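Local coordinates for protein lovastatin nonaketide synthase, polyketide synthase component (Aspergillus terreus, PDB 7CPX) that builds the polyketide chain of dihydromonacolin L, the lovastatin precursor, from malonyl-CoA, working as a homodimeric multidomain synthase together with LovC, at residues A[276-281]-A[290-295]; A[1963-1968]-A[1987-1992]; A[1341-1346]-A[1388-1393]; A[649-654]-A[795-800]. The protein carries 2 engineered substitutions. All blocks are in the same frame, centred on the assembly; numbering follows the deposited sequence.

Overall arrangement
The four contacts are spread through one very extended multidomain chain and none touches another. Contact 1 lies in the ketosynthase and is the one nearest a predicted catalytic centre: the side chain of Q292 is about 6 Å from that of H320 and about 10 Å from that of C181. Contact 4 belongs to the malonyl-CoA:ACP transacylase, its nearest atoms about 55 Å from those of contact 1. Farther along the sequence come contact 3, a helix pair, and then contact 2, a parallel strand pair, their centres about 86 Å apart. Contacts 3 and 4 are the most widely separated, with about 152 Å between centres. Contacts 2 to 4 lie away from the annotated sites.

Contact 1 (A[276-281]-A[290-295]); sequences NQDGRT and SAQEAL
N276 lies against A291 and L295 where, in the thiolase fold of the ketosynthase, strand 268-277 gives way to a loop that returns as helix 289-302. A chi1 of 105° carries the carboxamide across to the helix backbone. ND2 comes within 2.7 Å of A291 O, the carbonyl oxygen that also receives the helical bond from L295 N. The other end of the amide, OD1, rests 3.4 Å from L295 CB and accepts a hydrogen bond from N440 ND2 on strand 439-446. Asparagine therefore suits the place: a short, flat group fits between strand and helix and offers its oxygen to the neighbouring strand.

L295 meets this amide with carbon. With CG anti to the backbone N (chi1 164°), its side chain crosses the asparagine's obliquely, CD2 near OD1 and CD1 3.8 Å from N276 N. A291 is small enough for the loop to run close over it, its CB being 3.5 Å from Q277 O. In D278, CG lies anti to the carbonyl carbon (chi1 -60°), which sets OD1 over A291 CB; OD1 also accepts from N440 ND2, so that a single amide ties both N276 and D278 to strand 439-446. Q277 points away from the helix and packs on G172 of the second subunit. Its amide reaches forward to the next residue: NE2, bonded also to G437 O, donates at 2.9 Å to D278 O, in the carbonyl plane and on a lone pair.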
loop_
_atom_site.group_PDB
_atom_site.type_symbol
_atom_site.label_atom_id
_atom_site.label_comp_id
_atom_site.label_asym_id
_atom_site.label_seq_id
_atom_site.Cartn_x
_atom_site.Cartn_y
_atom_site.Cartn_z
ATOM N N ASN A 276 -17.084 4.025 -45.436
ATOM C CA ASN A 276 -18.463 3.824 -45.023
ATOM C C ASN A 276 -18.461 3.207 -43.630
ATOM O O ASN A 276 -17.407 2.901 -43.063
ATOM C CB ASN A 276 -19.224 2.959 -46.038
ATOM C CG ASN A 276 -19.458 1.540 -45.555
ATOM O OD1 ASN A 276 -18.553 0.882 -45.044
ATOM N ND2 ASN A 276 -20.679 1.056 -45.733
ATOM N N GLN A 277 -19.654 3.024 -43.078
ATOM C CA GLN A 277 -19.819 2.579 -41.706
ATOM C C GLN A 277 -20.847 1.460 -41.646
ATOM O O GLN A 277 -21.738 1.366 -42.494
ATOM C CB GLN A 277 -20.242 3.756 -40.822
ATOM C CG GLN A 277 -20.747 3.391 -39.448
ATOM C CD GLN A 277 -19.696 2.760 -38.573
ATOM O OE1 GLN A 277 -18.529 3.143 -38.606
ATOM N NE2 GLN A 277 -20.107 1.788 -37.770
ATOM N N ASP A 278 -20.708 0.604 -40.639
ATOM C CA ASP A 278 -21.677 -0.454 -40.406
ATOM C C ASP A 278 -22.882 0.092 -39.655
ATOM O O ASP A 278 -22.745 0.884 -38.719
ATOM C CB ASP A 278 -21.045 -1.597 -39.613
ATOM C CG ASP A 278 -19.865 -2.216 -40.324
ATOM O OD1 ASP A 278 -19.870 -2.238 -41.571
ATOM O OD2 ASP A 278 -18.931 -2.684 -39.642
ATOM N N GLY A 279 -24.068 -0.342 -40.069
ATOM C CA GLY A 279 -25.288 0.083 -39.417
ATOM C C GLY A 279 -25.439 -0.518 -38.036
ATOM O O GLY A 279 -24.445 -0.858 -37.388
ATOM N N ARG A 280 -26.681 -0.655 -37.574
ATOM C CA ARG A 280 -26.955 -1.224 -36.255
ATOM C C ARG A 280 -26.804 -2.743 -36.330
ATOM O O ARG A 280 -27.764 -3.513 -36.250
ATOM C CB ARG A 280 -28.339 -0.817 -35.770
ATOM C CG ARG A 280 -28.544 -1.027 -34.280
ATOM C CD ARG A 280 -29.958 -0.682 -33.843
ATOM N NE ARG A 280 -30.344 0.674 -34.219
ATOM C CZ ARG A 280 -31.049 0.990 -35.297
ATOM N NH1 ARG A 280 -31.463 0.069 -36.153
ATOM N NH2 ARG A 280 -31.348 2.267 -35.524
ATOM N N THR A 281 -25.554 -3.168 -36.491
ATOM C CA THR A 281 -25.235 -4.583 -36.570
ATOM C C THR A 281 -25.542 -5.262 -35.236
ATOM O O THR A 281 -25.906 -4.621 -34.245
ATOM C CB THR A 281 -23.767 -4.770 -36.949
ATOM O OG1 THR A 281 -23.304 -3.615 -37.657
ATOM C CG2 THR A 281 -23.592 -5.996 -37.829
ATOM N N SER A 290 -22.989 -6.385 -45.480
ATOM C CA SER A 290 -23.703 -5.534 -46.426
ATOM C C SER A 290 -23.068 -4.154 -46.507
ATOM O O SER A 290 -22.913 -3.594 -47.599
ATOM C CB SER A 290 -25.172 -5.423 -46.022
ATOM O OG SER A 290 -25.886 -4.588 -46.917
ATOM N N ALA A 291 -22.693 -3.587 -45.359
ATOM C CA ALA A 291 -22.078 -2.265 -45.355
ATOM C C ALA A 291 -20.756 -2.275 -46.108
ATOM O O ALA A 291 -20.467 -1.357 -46.882
ATOM C CB ALA A 291 -21.875 -1.788 -43.918
ATOM N N GLN A 292 -19.939 -3.308 -45.897
ATOM C CA GLN A 292 -18.649 -3.379 -46.575
ATOM C C GLN A 292 -18.821 -3.623 -48.070
ATOM O O GLN A 292 -18.066 -3.080 -48.886
ATOM C CB GLN A 292 -17.793 -4.471 -45.938
ATOM C CG GLN A 292 -17.471 -4.203 -44.481
ATOM C CD GLN A 292 -16.948 -5.425 -43.762
ATOM O OE1 GLN A 292 -16.706 -6.464 -44.375
ATOM N NE2 GLN A 292 -16.773 -5.308 -42.452
ATOM N N GLU A 293 -19.808 -4.437 -48.449
ATOM C CA GLU A 293 -20.104 -4.627 -49.864
ATOM C C GLU A 293 -20.514 -3.312 -50.510
ATOM O O GLU A 293 -20.062 -2.981 -51.614
ATOM C CB GLU A 293 -21.210 -5.670 -50.028
ATOM C CG GLU A 293 -21.630 -5.928 -51.468
ATOM C CD GLU A 293 -22.922 -6.715 -51.561
ATOM O OE1 GLU A 293 -23.460 -7.104 -50.503
ATOM O OE2 GLU A 293 -23.401 -6.945 -52.691
ATOM N N ALA A 294 -21.378 -2.551 -49.836
ATOM C CA ALA A 294 -21.779 -1.251 -50.356
ATOM C C ALA A 294 -20.583 -0.316 -50.450
ATOM O O ALA A 294 -20.463 0.456 -51.406
ATOM C CB ALA A 294 -22.867 -0.644 -49.472
ATOM N N LEU A 295 -19.688 -0.373 -49.465
ATOM C CA LEU A 295 -18.482 0.446 -49.503
ATOM C C LEU A 295 -17.644 0.121 -50.728
ATOM O O LEU A 295 -17.192 1.019 -51.444
ATOM C CB LEU A 295 -17.665 0.225 -48.231
ATOM C CG LEU A 295 -16.213 0.703 -48.256
ATOM C CD1 LEU A 295 -16.140 2.181 -48.570
ATOM C CD2 LEU A 295 -15.536 0.411 -46.930
#

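Contact 2 (A[1963-1968]-A[1987-1992])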
loop_
_atom_site.group_PDB
_atom_site.type_symbol
_atom_site.label_atom_id
_atom_site.label_comp_id
_atom_site.label_asym_id
_atom_site.label_seq_id
_atom_site.Cartn_x
_atom_site.Cartn_y
_atom_site.Cartn_z
ATOM N N ASP A 1963 17.385 -5.914 49.603
ATOM C CA ASP A 1963 17.572 -4.870 50.600
ATOM C C ASP A 1963 16.798 -3.600 50.278
ATOM O O ASP A 1963 16.546 -2.801 51.187
ATOM C CB ASP A 1963 19.060 -4.528 50.737
ATOM C CG ASP A 1963 19.902 -5.731 51.113
ATOM O OD1 ASP A 1963 19.371 -6.645 51.778
ATOM O OD2 ASP A 1963 21.095 -5.762 50.744
ATOM N N SER A 1964 16.418 -3.395 49.017
ATOM C CA SER A 1964 15.615 -2.246 48.630
ATOM C C SER A 1964 14.846 -2.585 47.361
ATOM O O SER A 1964 15.377 -3.243 46.463
ATOM C CB SER A 1964 16.484 -1.004 48.407
ATOM O OG SER A 1964 15.696 0.102 48.006
ATOM N N ILE A 1965 13.594 -2.128 47.300
ATOM C CA ILE A 1965 12.727 -2.358 46.151
ATOM C C ILE A 1965 12.014 -1.061 45.798
ATOM O O ILE A 1965 11.935 -0.127 46.600
ATOM C CB ILE A 1965 11.691 -3.476 46.406
ATOM C CG1 ILE A 1965 10.652 -3.032 47.441
ATOM C CG2 ILE A 1965 12.389 -4.742 46.868
ATOM C CD1 ILE A 1965 9.576 -4.056 47.697
ATOM N N LEU A 1966 11.481 -1.021 44.579
ATOM C CA LEU A 1966 10.712 0.111 44.084
ATOM C C LEU A 1966 9.346 -0.378 43.631
ATOM O O LEU A 1966 9.250 -1.386 42.926
ATOM C CB LEU A 1966 11.436 0.802 42.925
ATOM C CG LEU A 1966 10.682 1.942 42.234
ATOM C CD1 LEU A 1966 10.417 3.081 43.199
ATOM C CD2 LEU A 1966 11.458 2.437 41.026
ATOM N N VAL A 1967 8.299 0.335 44.036
ATOM C CA VAL A 1967 6.926 0.026 43.656
ATOM C C VAL A 1967 6.401 1.202 42.848
ATOM O O VAL A 1967 6.427 2.346 43.320
ATOM C CB VAL A 1967 6.038 -0.240 44.881
ATOM C CG1 VAL A 1967 4.658 -0.694 44.440
ATOM C CG2 VAL A 1967 6.680 -1.274 45.785
ATOM N N LEU A 1968 5.906 0.917 41.648
ATOM C CA LEU A 1968 5.539 1.942 40.682
ATOM C C LEU A 1968 4.028 2.126 40.651
ATOM O O LEU A 1968 3.278 1.152 40.525
ATOM C CB LEU A 1968 6.053 1.578 39.289
ATOM C CG LEU A 1968 5.620 2.500 38.146
ATOM C CD1 LEU A 1968 6.000 3.941 38.437
ATOM C CD2 LEU A 1968 6.235 2.042 36.835
ATOM N N LEU A 1987 12.659 -3.711 54.901
ATOM C CA LEU A 1987 12.984 -3.633 53.484
ATOM C C LEU A 1987 12.725 -2.215 52.995
ATOM O O LEU A 1987 11.619 -1.689 53.160
ATOM C CB LEU A 1987 12.163 -4.641 52.676
ATOM C CG LEU A 1987 12.372 -4.638 51.159
ATOM C CD1 LEU A 1987 13.847 -4.614 50.817
ATOM C CD2 LEU A 1987 11.710 -5.849 50.522
ATOM N N GLN A 1988 13.743 -1.603 52.395
ATOM C CA GLN A 1988 13.667 -0.213 51.956
ATOM C C GLN A 1988 12.773 -0.124 50.727
ATOM O O GLN A 1988 13.191 -0.440 49.611
ATOM C CB GLN A 1988 15.062 0.324 51.666
ATOM C CG GLN A 1988 15.094 1.788 51.268
ATOM C CD GLN A 1988 16.494 2.368 51.309
ATOM O OE1 GLN A 1988 17.041 2.619 52.382
ATOM N NE2 GLN A 1988 17.082 2.579 50.138
ATOM N N VAL A 1989 11.538 0.322 50.925
ATOM C CA VAL A 1989 10.549 0.417 49.859
ATOM C C VAL A 1989 10.499 1.854 49.365
ATOM O O VAL A 1989 10.326 2.787 50.160
ATOM C CB VAL A 1989 9.165 -0.042 50.344
ATOM C CG1 VAL A 1989 8.118 0.223 49.278
ATOM C CG2 VAL A 1989 9.193 -1.512 50.711
ATOM N N HIS A 1990 10.648 2.034 48.056
ATOM C CA HIS A 1990 10.491 3.327 47.412
ATOM C C HIS A 1990 9.177 3.340 46.647
ATOM O O HIS A 1990 8.772 2.322 46.079
ATOM C CB HIS A 1990 11.654 3.617 46.460
ATOM C CG HIS A 1990 12.995 3.607 47.122
ATOM N ND1 HIS A 1990 13.492 4.690 47.813
ATOM C CD2 HIS A 1990 13.945 2.645 47.195
ATOM C CE1 HIS A 1990 14.690 4.396 48.286
ATOM N NE2 HIS A 1990 14.989 3.161 47.925
ATOM N N LEU A 1991 8.505 4.486 46.654
ATOM C CA LEU A 1991 7.232 4.657 45.970
ATOM C C LEU A 1991 7.412 5.602 44.794
ATOM O O LEU A 1991 7.986 6.686 44.945
ATOM C CB LEU A 1991 6.165 5.206 46.918
ATOM C CG LEU A 1991 5.879 4.404 48.186
ATOM C CD1 LEU A 1991 4.695 5.006 48.918
ATOM C CD2 LEU A 1991 5.622 2.943 47.863
ATOM N N ALA A 1992 6.921 5.191 43.628
ATOM C CA ALA A 1992 6.911 6.024 42.437
ATOM C C ALA A 1992 5.486 6.105 41.915
ATOM O O ALA A 1992 4.804 5.081 41.807
ATOM C CB ALA A 1992 7.842 5.462 41.362
#
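D1963 O accepts the N-H of Q1988 at a rather long 3.3 Å, opening the register of two parallel strands, 1964-1968 and 1988-1993, joined by helix 1972-1985 in a beta-alpha-beta unit. They sit in a five-stranded parallel sheet of Rossmann-like strand order 3-2-1-4-5, which probably belongs to the non-functional enoyl reductase region of the synthase. S1964 uses a hydroxyl short enough to bond the partner backbone: OG gives its proton to Q1988 O at 3.0 Å. That oxygen is gripped twice, for I1965 N reaches it at 2.9 Å from the opposite face of the carbonyl plane. The same OG lies at the edge of the H1990 ring, whose NE2 accepts from Q1988 NE2 at 3.1 Å, so three polar side chains cluster on this face of the sheet.

I1965 turns to the other face. Its CG1 runs side by side with V1989, 3.9 Å from CG2, while its CG2 methyl meets L1987; helix 1935-1953 covers this branched group. L1966 returns to the face of S1964 and H1990; with CG anti to the backbone N (chi1 175°), CD1 reaches across to the partner strand, 3.5 Å from H1990 CB, the two side chains crossing at about a right angle. V1967 packs CG2 against V1989 CG1, and its backbone exchanges bonds with H1990 O and A1992 N. Last comes L1968, for which the small A1992 is a fitting neighbour: CD1 lies 3.8 Å from A1992 CB.

Contact 3 (A[1341-1346]-A[1388-1393])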
loop_
_atom_site.group_PDB
_atom_site.type_symbol
_atom_site.label_atom_id
_atom_site.label_comp_id
_atom_site.label_asym_id
_atom_site.label_seq_id
_atom_site.Cartn_x
_atom_site.Cartn_y
_atom_site.Cartn_z
ATOM N N GLN A 1341 -79.918 18.917 40.965
ATOM C CA GLN A 1341 -80.107 17.562 41.455
ATOM C C GLN A 1341 -78.833 16.740 41.344
ATOM O O GLN A 1341 -78.678 15.770 42.084
ATOM C CB GLN A 1341 -81.245 16.879 40.697
ATOM C CG GLN A 1341 -82.634 17.347 41.097
ATOM C CD GLN A 1341 -83.034 16.866 42.479
ATOM O OE1 GLN A 1341 -82.235 16.264 43.196
ATOM N NE2 GLN A 1341 -84.279 17.129 42.857
ATOM N N VAL A 1342 -77.905 17.114 40.461
ATOM C CA VAL A 1342 -76.607 16.442 40.426
ATOM C C VAL A 1342 -75.834 16.730 41.705
ATOM O O VAL A 1342 -75.441 15.816 42.440
ATOM C CB VAL A 1342 -75.803 16.875 39.188
ATOM C CG1 VAL A 1342 -74.399 16.287 39.230
ATOM C CG2 VAL A 1342 -76.509 16.456 37.924
ATOM N N LEU A 1343 -75.602 18.012 41.991
ATOM C CA LEU A 1343 -74.875 18.375 43.201
ATOM C C LEU A 1343 -75.566 17.836 44.443
ATOM O O LEU A 1343 -74.914 17.609 45.468
ATOM C CB LEU A 1343 -74.723 19.893 43.291
ATOM C CG LEU A 1343 -73.512 20.484 42.566
ATOM C CD1 LEU A 1343 -73.477 20.058 41.106
ATOM C CD2 LEU A 1343 -73.513 22.000 42.682
ATOM N N ALA A 1344 -76.881 17.626 44.374
ATOM C CA ALA A 1344 -77.583 17.009 45.495
ATOM C C ALA A 1344 -77.304 15.510 45.566
ATOM O O ALA A 1344 -76.749 15.014 46.553
ATOM C CB ALA A 1344 -79.086 17.269 45.379
ATOM N N SER A 1345 -77.659 14.778 44.509
ATOM C CA SER A 1345 -77.713 13.324 44.556
ATOM C C SER A 1345 -76.338 12.671 44.492
ATOM O O SER A 1345 -76.158 11.596 45.063
ATOM C CB SER A 1345 -78.587 12.805 43.416
ATOM O OG SER A 1345 -79.897 13.338 43.505
ATOM N N ALA A 1346 -75.363 13.268 43.806
ATOM C CA ALA A 1346 -74.018 12.697 43.815
ATOM C C ALA A 1346 -73.420 12.744 45.217
ATOM O O ALA A 1346 -72.872 11.749 45.714
ATOM C CB ALA A 1346 -73.132 13.445 42.821
ATOM N N HIS A 1388 -65.421 13.473 41.407
ATOM C CA HIS A 1388 -65.666 13.923 40.043
ATOM C C HIS A 1388 -66.805 13.154 39.380
ATOM O O HIS A 1388 -66.894 13.120 38.147
ATOM C CB HIS A 1388 -64.403 13.795 39.191
ATOM C CG HIS A 1388 -63.165 14.298 39.867
ATOM N ND1 HIS A 1388 -62.407 13.513 40.709
ATOM C CD2 HIS A 1388 -62.557 15.507 39.831
ATOM C CE1 HIS A 1388 -61.383 14.216 41.159
ATOM N NE2 HIS A 1388 -61.452 15.429 40.641
ATOM N N LEU A 1389 -67.685 12.531 40.165
ATOM C CA LEU A 1389 -68.818 11.822 39.582
ATOM C C LEU A 1389 -69.972 12.751 39.229
ATOM O O LEU A 1389 -70.939 12.298 38.607
ATOM C CB LEU A 1389 -69.319 10.722 40.528
ATOM C CG LEU A 1389 -70.348 11.070 41.611
ATOM C CD1 LEU A 1389 -70.971 9.795 42.158
ATOM C CD2 LEU A 1389 -69.719 11.867 42.732
ATOM N N LEU A 1390 -69.896 14.031 39.603
ATOM C CA LEU A 1390 -71.003 14.948 39.335
ATOM C C LEU A 1390 -71.327 15.029 37.849
ATOM O O LEU A 1390 -72.488 14.796 37.472
ATOM C CB LEU A 1390 -70.673 16.323 39.919
ATOM C CG LEU A 1390 -70.798 16.483 41.439
ATOM C CD1 LEU A 1390 -69.910 15.499 42.186
ATOM C CD2 LEU A 1390 -70.466 17.910 41.843
ATOM N N PRO A 1391 -70.377 15.335 36.961
ATOM C CA PRO A 1391 -70.706 15.316 35.527
ATOM C C PRO A 1391 -71.137 13.949 35.033
ATOM O O PRO A 1391 -71.979 13.861 34.131
ATOM C CB PRO A 1391 -69.402 15.780 34.860
ATOM C CG PRO A 1391 -68.335 15.491 35.856
ATOM C CD PRO A 1391 -68.967 15.689 37.198
ATOM N N THR A 1392 -70.582 12.876 35.600
ATOM C CA THR A 1392 -70.978 11.535 35.186
ATOM C C THR A 1392 -72.343 11.159 35.745
ATOM O O THR A 1392 -73.070 10.375 35.126
ATOM C CB THR A 1392 -69.928 10.518 35.633
ATOM O OG1 THR A 1392 -69.921 10.430 37.063
ATOM C CG2 THR A 1392 -68.545 10.929 35.149
ATOM N N VAL A 1393 -72.706 11.703 36.909
ATOM C CA VAL A 1393 -73.989 11.367 37.519
ATOM C C VAL A 1393 -75.141 11.803 36.625
ATOM O O VAL A 1393 -76.169 11.120 36.550
ATOM C CB VAL A 1393 -74.081 11.989 38.927
ATOM C CG1 VAL A 1393 -75.527 12.219 39.325
ATOM C CG2 VAL A 1393 -73.403 11.084 39.943
#
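The carbonyl oxygen of Q1341, next to V1342 and in the same helix as A1346, the residues that face L1390 and V1393, is held by two donors. S1345, one turn on, supplies both: its N makes the usual helical bond, and its OG, swung back alongside the helix, donates at 3.1 Å from the opposite face of the carbonyl plane. Serine suits this position because its hydroxyl is satisfied by its own helix while its side chain packs beside F1330 and I1336.

No hydrogen bond crosses to segment 1388-1393; the side chains meet by apolar contact. A1346 is central, since its single methyl touches three residues: CB is 3.7 Å from V1393 CG2 and also meets L1389 CD2 and L1390 CD1. The lack of a longer side chain brings the two backbones near each other, with CA atoms of A1346 and L1390 5.9 Å apart. Here helix 1339-1354 meets the short helix 1389-1393 at a steep angle, 113° between their directions, within a run of helices that precedes the Rossmann-type sheet of the methyltransferase.

V1342 flanks the alanine. Its CG1, anti to the backbone N (chi1 174°), leans over the first turn of the short helix, 3.8 Å from L1390 CB, and lies 4.2 Å from V1393 CG1. Toward the more exposed side L1343 and L1390 cross at about a right angle, CD1 of the first meeting CD2 of the second at 3.8 Å.

Contact 4 (A[649-654]-A[795-800]); sequences FTAVVG and VPWYSS
W797 turns the edge of its indole toward A651: CD1 lies 3.4 Å from the alanine CB, which sits near the ring plane. V653 reaches the same indole obliquely, its CG1 close to NE1, CE2 and CZ2. The tryptophan extends this way because CG is anti to the backbone N (chi1 173°), laying the long ring along the sheet beside A651 and V653. Alanine suits position 651 because its single methyl fits at the indole edge, and the helix 657-665 packs on both V653 and W797.

Y798 takes the opposite face of the sheet. Its ring presents an edge to the strand backbone, CD1 lying 3.6 Å from A651 O in the plane of the ring, while its CB faces V652 CG2. The phenol reaches outward to bond T838 OG1, and helix 828-838 covers this pair.

Between these two faces runs the parallel ladder joining strands 648-652 and 797-798, the latter an outermost strand of the five-stranded sheet of the malonyl transacylase. A651 N donates to P796 O at 2.7 Å, Y798 N answers to A651 O, and V653 N makes a longer bond to Y798 O of 3.3 Å. The ladder leads toward G654, in a sequence consistent with a GxSxG nucleophile elbow.

At the upstream end V795 CG1 packs 4.1 Å from A651 CB and 4.0 Å from F649 CB. At the other end S800 OG donates to V653 O at 3.1 Å, approaching from above the carbonyl plane, 67° out of it.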
loop_
_atom_site.group_PDB
_atom_site.type_symbol
_atom_site.label_atom_id
_atom_site.label_comp_id
_atom_site.label_asym_id
_atom_site.label_seq_id
_atom_site.Cartn_x
_atom_site.Cartn_y
_atom_site.Cartn_z
ATOM N N PHE A 649 26.645 34.893 -60.724
ATOM C CA PHE A 649 28.050 35.269 -60.700
ATOM C C PHE A 649 28.239 36.768 -60.517
ATOM O O PHE A 649 27.406 37.579 -60.932
ATOM C CB PHE A 649 28.748 34.851 -62.000
ATOM C CG PHE A 649 29.291 33.456 -61.978
ATOM C CD1 PHE A 649 30.591 33.215 -61.570
ATOM C CD2 PHE A 649 28.509 32.387 -62.378
ATOM C CE1 PHE A 649 31.098 31.932 -61.551
ATOM C CE2 PHE A 649 29.010 31.102 -62.362
ATOM C CZ PHE A 649 30.307 30.874 -61.949
ATOM N N THR A 650 29.352 37.112 -59.877
ATOM C CA THR A 650 29.986 38.415 -59.995
ATOM C C THR A 650 31.394 38.188 -60.526
ATOM O O THR A 650 32.069 37.231 -60.135
ATOM C CB THR A 650 30.030 39.159 -58.653
ATOM O OG1 THR A 650 30.647 38.330 -57.660
ATOM C CG2 THR A 650 28.627 39.531 -58.201
ATOM N N ALA A 651 31.833 39.051 -61.438
ATOM C CA ALA A 651 33.019 38.773 -62.235
ATOM C C ALA A 651 34.116 39.794 -61.979
ATOM O O ALA A 651 33.868 41.003 -61.964
ATOM C CB ALA A 651 32.677 38.751 -63.728
ATOM N N VAL A 652 35.333 39.288 -61.781
ATOM C CA VAL A 652 36.549 40.089 -61.745
ATOM C C VAL A 652 37.575 39.405 -62.636
ATOM O O VAL A 652 37.779 38.191 -62.532
ATOM C CB VAL A 652 37.096 40.253 -60.314
ATOM C CG1 VAL A 652 38.546 40.720 -60.348
ATOM C CG2 VAL A 652 36.246 41.237 -59.534
ATOM N N VAL A 653 38.215 40.178 -63.506
ATOM C CA VAL A 653 39.135 39.612 -64.483
ATOM C C VAL A 653 40.481 39.349 -63.822
ATOM O O VAL A 653 40.846 39.980 -62.822
ATOM C CB VAL A 653 39.293 40.541 -65.705
ATOM C CG1 VAL A 653 37.934 41.002 -66.243
ATOM C CG2 VAL A 653 40.178 41.722 -65.365
ATOM N N GLY A 654 41.228 38.406 -64.390
ATOM C CA GLY A 654 42.584 38.143 -63.953
ATOM C C GLY A 654 43.597 38.791 -64.872
ATOM O O GLY A 654 43.584 40.012 -65.058
ATOM N N VAL A 795 26.084 40.123 -65.974
ATOM C CA VAL A 795 26.779 39.810 -64.728
ATOM C C VAL A 795 27.560 41.034 -64.263
ATOM O O VAL A 795 28.294 41.631 -65.063
ATOM C CB VAL A 795 27.716 38.606 -64.901
ATOM C CG1 VAL A 795 28.617 38.456 -63.683
ATOM C CG2 VAL A 795 26.914 37.337 -65.142
ATOM N N PRO A 796 27.437 41.453 -62.994
ATOM C CA PRO A 796 28.332 42.503 -62.491
ATOM C C PRO A 796 29.787 42.139 -62.734
ATOM O O PRO A 796 30.302 41.180 -62.151
ATOM C CB PRO A 796 27.997 42.567 -60.996
ATOM C CG PRO A 796 26.592 42.089 -60.911
ATOM C CD PRO A 796 26.448 41.044 -61.982
ATOM N N TRP A 797 30.453 42.902 -63.594
ATOM C CA TRP A 797 31.782 42.566 -64.079
ATOM C C TRP A 797 32.707 43.760 -63.901
ATOM O O TRP A 797 32.342 44.893 -64.230
ATOM C CB TRP A 797 31.720 42.145 -65.552
ATOM C CG TRP A 797 33.049 41.928 -66.193
ATOM C CD1 TRP A 797 33.789 40.784 -66.177
ATOM C CD2 TRP A 797 33.790 42.876 -66.965
ATOM N NE1 TRP A 797 34.951 40.962 -66.886
ATOM C CE2 TRP A 797 34.976 42.238 -67.381
ATOM C CE3 TRP A 797 33.569 44.202 -67.344
ATOM C CZ2 TRP A 797 35.937 42.884 -68.155
ATOM C CZ3 TRP A 797 34.524 44.841 -68.109
ATOM C CH2 TRP A 797 35.692 44.182 -68.509
ATOM N N TYR A 798 33.903 43.499 -63.380
ATOM C CA TYR A 798 34.872 44.542 -63.066
ATOM C C TYR A 798 36.203 44.198 -63.714
ATOM O O TYR A 798 36.768 43.132 -63.448
ATOM C CB TYR A 798 35.040 44.698 -61.553
ATOM C CG TYR A 798 33.760 45.055 -60.834
ATOM C CD1 TYR A 798 32.866 44.071 -60.437
ATOM C CD2 TYR A 798 33.445 46.377 -60.554
ATOM C CE1 TYR A 798 31.695 44.393 -59.780
ATOM C CE2 TYR A 798 32.277 46.709 -59.898
ATOM C CZ TYR A 798 31.405 45.713 -59.513
ATOM O OH TYR A 798 30.239 46.039 -58.859
ATOM N N SER A 799 36.698 45.097 -64.560
ATOM C CA SER A 799 38.013 44.926 -65.153
ATOM C C SER A 799 39.108 45.216 -64.132
ATOM O O SER A 799 38.909 45.951 -63.160
ATOM C CB SER A 799 38.174 45.847 -66.362
ATOM O OG SER A 799 39.495 45.787 -66.874
ATOM N N SER A 800 40.277 44.624 -64.367
ATOM C CA SER A 800 41.445 44.825 -63.518
ATOM C C SER A 800 42.633 45.212 -64.385
ATOM O O SER A 800 43.522 45.949 -63.946
ATOM C CB SER A 800 41.757 43.563 -62.716
ATOM O OG SER A 800 42.332 42.563 -63.540
#